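Dermonecrotic toxin (Pasteurella multocida, PDB 2EBF) acts as a mitogenic dermonecrotic toxin that induces bone resorption and is linked to severe atrophic rhinitis in pigs, its C-terminal region carrying a thiol protease-like catalytic triad. Local coordinates at residues 366-371 with 393-398; 478-483 with 508-513. All coordinates share one frame; numbering follows the deposited sequence.

Contact 1: residues 366-371 with 393-398; sequences CMNTYR and IDNGLT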
loop_
_atom_site.group_PDB
_atom_site.type_symbol
_atom_site.label_atom_id
_atom_site.label_comp_id
_atom_site.label_asym_id
_atom_site.label_seq_id
_atom_site.Cartn_x
_atom_site.Cartn_y
_atom_site.Cartn_z
ATOM N N CYS A 366 32.711 5.962 9.182
ATOM C CA CYS A 366 31.425 6.158 8.485
ATOM C C CYS A 366 31.566 5.959 6.976
ATOM O O CYS A 366 30.734 5.290 6.338
ATOM C CB CYS A 366 30.834 7.550 8.779
ATOM S SG CYS A 366 30.206 7.748 10.482
ATOM N N MET A 367 32.618 6.536 6.413
ATOM C CA MET A 367 32.848 6.453 4.979
ATOM C C MET A 367 33.349 5.069 4.553
ATOM O O MET A 367 32.790 4.465 3.634
ATOM C CB MET A 367 33.783 7.577 4.496
ATOM C CG MET A 367 33.149 8.990 4.482
ATOM S SD MET A 367 31.641 9.193 3.478
ATOM C CE MET A 367 30.353 8.868 4.685
ATOM N N ASN A 368 34.367 4.552 5.235
ATOM C CA ASN A 368 35.048 3.338 4.774
ATOM C C ASN A 368 34.436 2.018 5.238
ATOM O O ASN A 368 34.499 1.023 4.509
ATOM C CB ASN A 368 36.540 3.388 5.119
ATOM C CG ASN A 368 37.238 4.601 4.523
ATOM O OD1 ASN A 368 38.144 5.172 5.135
ATOM N ND2 ASN A 368 36.832 4.993 3.324
ATOM N N THR A 369 33.840 2.011 6.427
ATOM C CA THR A 369 33.212 0.798 6.973
ATOM C C THR A 369 31.687 0.800 6.794
ATOM O O THR A 369 31.127 -0.129 6.200
ATOM C CB THR A 369 33.587 0.592 8.464
ATOM O OG1 THR A 369 35.002 0.415 8.577
ATOM C CG2 THR A 369 32.897 -0.629 9.050
ATOM N N TYR A 370 31.018 1.834 7.305
ATOM C CA TYR A 370 29.555 1.884 7.243
ATOM C C TYR A 370 29.040 2.271 5.861
ATOM O O TYR A 370 27.898 1.955 5.509
ATOM C CB TYR A 370 28.987 2.842 8.283
ATOM C CG TYR A 370 29.468 2.638 9.701
ATOM C CD1 TYR A 370 29.818 1.371 10.178
ATOM C CD2 TYR A 370 29.545 3.717 10.579
ATOM C CE1 TYR A 370 30.253 1.190 11.496
ATOM C CE2 TYR A 370 29.974 3.548 11.898
ATOM C CZ TYR A 370 30.324 2.282 12.345
ATOM O OH TYR A 370 30.745 2.117 13.643
ATOM N N ARG A 371 29.882 2.969 5.097
ATOM C CA ARG A 371 29.552 3.460 3.749
ATOM C C ARG A 371 28.502 4.577 3.776
ATOM O O ARG A 371 28.019 5.008 2.735
ATOM C CB ARG A 371 29.089 2.318 2.830
ATOM C CG ARG A 371 29.969 1.060 2.881
ATOM C CD ARG A 371 31.118 1.160 1.907
ATOM N NE ARG A 371 30.609 1.479 0.578
ATOM C CZ ARG A 371 31.346 1.542 -0.522
ATOM N NH1 ARG A 371 32.651 1.292 -0.479
ATOM N NH2 ARG A 371 30.766 1.851 -1.674
ATOM N N ILE A 393 35.289 13.851 1.750
ATOM C CA ILE A 393 35.634 13.709 0.330
ATOM C C ILE A 393 36.868 12.821 0.154
ATOM O O ILE A 393 36.895 11.932 -0.705
ATOM C CB ILE A 393 35.844 15.099 -0.327
ATOM C CG1 ILE A 393 34.523 15.887 -0.334
ATOM C CG2 ILE A 393 36.402 14.984 -1.749
ATOM C CD1 ILE A 393 34.655 17.310 -0.867
ATOM N N ASP A 394 37.881 13.061 0.981
ATOM C CA ASP A 394 39.109 12.272 0.962
ATOM C C ASP A 394 38.899 10.790 1.257
ATOM O O ASP A 394 39.702 9.950 0.838
ATOM C CB ASP A 394 40.116 12.851 1.951
ATOM C CG ASP A 394 40.731 14.146 1.465
ATOM O OD1 ASP A 394 40.486 14.549 0.304
ATOM O OD2 ASP A 394 41.488 14.756 2.251
ATOM N N ASN A 395 37.835 10.473 1.989
ATOM C CA ASN A 395 37.500 9.085 2.292
ATOM C C ASN A 395 36.429 8.518 1.361
ATOM O O ASN A 395 35.820 7.487 1.652
ATOM C CB ASN A 395 37.114 8.941 3.767
ATOM C CG ASN A 395 38.312 9.090 4.682
ATOM O OD1 ASN A 395 38.592 10.180 5.198
ATOM N ND2 ASN A 395 39.062 8.011 4.844
ATOM N N GLY A 396 36.202 9.204 0.243
ATOM C CA GLY A 396 35.364 8.674 -0.826
ATOM C C GLY A 396 33.893 9.060 -0.893
ATOM O O GLY A 396 33.151 8.471 -1.681
ATOM N N LEU A 397 33.461 10.057 -0.116
ATOM C CA LEU A 397 32.076 10.564 -0.219
ATOM C C LEU A 397 31.682 10.779 -1.682
ATOM O O LEU A 397 32.390 11.459 -2.421
ATOM C CB LEU A 397 31.912 11.890 0.547
ATOM C CG LEU A 397 30.541 12.573 0.495
ATOM C CD1 LEU A 397 29.539 11.863 1.415
ATOM C CD2 LEU A 397 30.657 14.056 0.841
ATOM N N THR A 398 30.556 10.197 -2.093
ATOM C CA THR A 398 30.095 10.350 -3.481
ATOM C C THR A 398 28.824 11.180 -3.586
ATOM O O THR A 398 28.567 11.788 -4.623
ATOM C CB THR A 398 29.841 8.980 -4.180
ATOM O OG1 THR A 398 28.894 8.220 -3.426
ATOM C CG2 THR A 398 31.133 8.181 -4.314
#
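Met367 and Asn368, near the C-terminal end of helix 359-370, meet Asn395 and Leu397 in the turn that ends helix 389-394, where each helix is about to hand over to a parallel strand of the mixed sheet. The second helix closes in a Schellman motif: Gly396, at positive phi, is its C' residue, with Gly396 N bonded to Ile393 O at 3.0 Å and Leu397 N to Phe392 O. The two backbones come nearest at Met367 and Asn395, whose CA atoms are 6.0 Å apart. Met367 sets its CB against the backbone carbonyl and CB of Asn395, 3.5 Å from Asn395 O and 3.7 Å from Asn395 CB. Its chain then bends at chi2 (-58°) and again at chi3, turning the sulfur to Leu397, with Met367 SD 4.0 Å from Leu397 CD1. Both of these apolar side chains also rest on Val499 of strand 498-502 and on Phe392. At the outer margin the side chains of Asn368 and Asn395 cross at about a right angle, with their amide planes 56° apart. Asn395 ND2 donates to Asn368 OD1 over 3.0 Å, in a bent bond whose N-H...O angle is 135°. Asn395 O, within the turn, is held separately by Lys497 NZ and so has a cationic partner. The chemistry is thus layered: sulfur and methyl groups fill the buried side against the sheet, while a bent side-chain hydrogen bond between the two amides joins the helix ends on the side where Asn368 is exposed.

Contact 2: residues 478-483 with 508-513; sequences YYKGNI and NSTPGT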
loop_
_atom_site.group_PDB
_atom_site.type_symbol
_atom_site.label_atom_id
_atom_site.label_comp_id
_atom_site.label_asym_id
_atom_site.label_seq_id
_atom_site.Cartn_x
_atom_site.Cartn_y
_atom_site.Cartn_z
ATOM N N TYR A 478 2.839 7.191 6.432
ATOM C CA TYR A 478 2.697 7.328 4.992
ATOM C C TYR A 478 3.842 8.161 4.433
ATOM O O TYR A 478 4.502 7.758 3.481
ATOM C CB TYR A 478 1.341 7.967 4.601
ATOM C CG TYR A 478 1.251 8.270 3.108
ATOM C CD1 TYR A 478 1.652 9.511 2.594
ATOM C CD2 TYR A 478 0.798 7.305 2.211
ATOM C CE1 TYR A 478 1.589 9.776 1.218
ATOM C CE2 TYR A 478 0.726 7.562 0.852
ATOM C CZ TYR A 478 1.122 8.793 0.363
ATOM O OH TYR A 478 1.050 9.039 -0.997
ATOM N N TYR A 479 4.060 9.326 5.036
ATOM C CA TYR A 479 5.085 10.260 4.584
ATOM C C TYR A 479 6.494 9.666 4.738
ATOM O O TYR A 479 7.297 9.708 3.810
ATOM C CB TYR A 479 4.934 11.583 5.343
ATOM C CG TYR A 479 6.011 12.589 5.052
ATOM C CD1 TYR A 479 6.074 13.233 3.821
ATOM C CD2 TYR A 479 6.973 12.897 6.012
ATOM C CE1 TYR A 479 7.070 14.159 3.550
ATOM C CE2 TYR A 479 7.976 13.824 5.751
ATOM C CZ TYR A 479 8.015 14.447 4.515
ATOM O OH TYR A 479 9.007 15.369 4.251
ATOM N N LYS A 480 6.771 9.091 5.905
ATOM C CA LYS A 480 8.073 8.480 6.165
ATOM C C LYS A 480 8.344 7.314 5.216
ATOM O O LYS A 480 9.464 7.147 4.726
ATOM C CB LYS A 480 8.150 7.998 7.608
ATOM C CG LYS A 480 9.471 7.321 7.961
ATOM C CD LYS A 480 9.435 6.859 9.400
ATOM C CE LYS A 480 10.791 6.370 9.853
ATOM N NZ LYS A 480 10.706 5.760 11.216
ATOM N N GLY A 481 7.313 6.508 4.970
ATOM C CA GLY A 481 7.444 5.329 4.126
ATOM C C GLY A 481 7.891 5.663 2.722
ATOM O O GLY A 481 8.731 4.967 2.158
ATOM N N ASN A 482 7.333 6.727 2.153
ATOM C CA ASN A 482 7.709 7.141 0.796
ATOM C C ASN A 482 9.157 7.637 0.694
ATOM O O ASN A 482 9.828 7.455 -0.332
ATOM C CB ASN A 482 6.746 8.206 0.278
ATOM C CG ASN A 482 5.340 7.663 0.021
ATOM O OD1 ASN A 482 4.367 8.425 0.029
ATOM N ND2 ASN A 482 5.227 6.356 -0.214
ATOM N N ILE A 483 9.639 8.266 1.757
ATOM C CA ILE A 483 11.020 8.745 1.803
ATOM C C ILE A 483 11.993 7.570 1.929
ATOM O O ILE A 483 12.984 7.492 1.221
ATOM C CB ILE A 483 11.207 9.766 2.946
ATOM C CG1 ILE A 483 10.375 11.012 2.632
ATOM C CG2 ILE A 483 12.700 10.122 3.136
ATOM C CD1 ILE A 483 10.443 12.098 3.666
ATOM N N ASN A 508 15.393 7.359 12.867
ATOM C CA ASN A 508 15.237 6.134 13.654
ATOM C C ASN A 508 13.791 5.638 13.660
ATOM O O ASN A 508 12.957 6.149 12.906
ATOM C CB ASN A 508 15.740 6.366 15.087
ATOM C CG ASN A 508 17.264 6.413 15.166
ATOM O OD1 ASN A 508 17.957 5.531 14.643
ATOM N ND2 ASN A 508 17.791 7.444 15.820
ATOM N N SER A 509 13.495 4.649 14.503
ATOM C CA SER A 509 12.190 3.987 14.468
ATOM C C SER A 509 11.070 4.889 14.940
ATOM O O SER A 509 11.297 5.828 15.705
ATOM C CB SER A 509 12.197 2.672 15.256
ATOM O OG SER A 509 13.162 1.771 14.728
ATOM N N THR A 510 9.870 4.620 14.440
ATOM C CA THR A 510 8.650 5.307 14.859
ATOM C C THR A 510 7.527 4.255 14.890
ATOM O O THR A 510 7.702 3.156 14.345
ATOM C CB THR A 510 8.246 6.430 13.880
ATOM O OG1 THR A 510 8.314 5.928 12.536
ATOM C CG2 THR A 510 9.139 7.685 14.043
ATOM N N PRO A 511 6.401 4.560 15.565
ATOM C CA PRO A 511 5.251 3.640 15.598
ATOM C C PRO A 511 4.691 3.252 14.226
ATOM O O PRO A 511 4.440 4.124 13.382
ATOM C CB PRO A 511 4.211 4.426 16.396
ATOM C CG PRO A 511 5.021 5.271 17.313
ATOM C CD PRO A 511 6.152 5.745 16.412
ATOM N N GLY A 512 4.494 1.949 14.017
ATOM C CA GLY A 512 3.988 1.436 12.730
ATOM C C GLY A 512 2.755 0.559 12.898
ATOM O O GLY A 512 2.150 0.512 13.978
ATOM N N THR A 513 2.376 -0.140 11.836
ATOM C CA THR A 513 1.084 -0.860 11.826
ATOM C C THR A 513 1.236 -2.257 12.412
ATOM O O THR A 513 1.579 -3.197 11.706
ATOM C CB THR A 513 0.501 -0.930 10.393
ATOM O OG1 THR A 513 1.527 -1.363 9.493
ATOM C CG2 THR A 513 -0.011 0.438 9.938
#
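Lys480 alone in segment 478-483 reaches segment 508-513; the rest of this part of helix 473-490 faces other parts of the fold. Lys480 is stretched to full length, every torsion from chi1 (179°) to chi4 close to anti, which carries the ammonium across the distance between backbones whose nearest CA atoms, those of Lys480 and Thr510, are 9.3 Å apart. There it meets the side chain of Thr510 tip to tip: Lys480 NZ donates to Thr510 OG1 over 2.7 Å. The hydroxyl also lies close to the aliphatic part of the lysine, with Thr510 OG1 3.5 Å from Lys480 CD. A second bond, 2.8 Å long, runs from Lys480 NZ to Asn508 O, with a C=O...N angle of 147° and the nitrogen tilted 19° out of the carbonyl plane. Weak bonds to Met517 O and Pro518 O add to these, so the acceptors found for the buried ammonium are neutral oxygens, two firm at 508-510 and two weak at 517-518. Further on, Ile483 lies on Leu506, which also touches Lys480. Asn508 is the first residue beyond helix 504-507, its side chain bound to Gln522 and Leu540 O, and Thr510 pairs through its backbone with Met517. The arrangement is that of a lysine from a helix tying together the base of a two-stranded antiparallel hairpin, 510-511 with 516-517.

Contact 1 and contact 2 both lie in the C2 domain range and in series along the chain, their centres 27 Å and their nearest atoms about 12 Å apart, without touching. Strand 498-502 of the mixed sheet connects them: Val499 near its start underlies the side chains of contact 1, and the chain leaving its far end runs through helix 504-507 into segment 508-513 of contact 2. Helix 473-490, which supplies segment 478-483, is the crossover between parallel strands 456-461 and 498-502. Neither contact includes a residue of the phosphonate pocket around Cys626, which belongs to the C3 domain range, or of the glycan pockets.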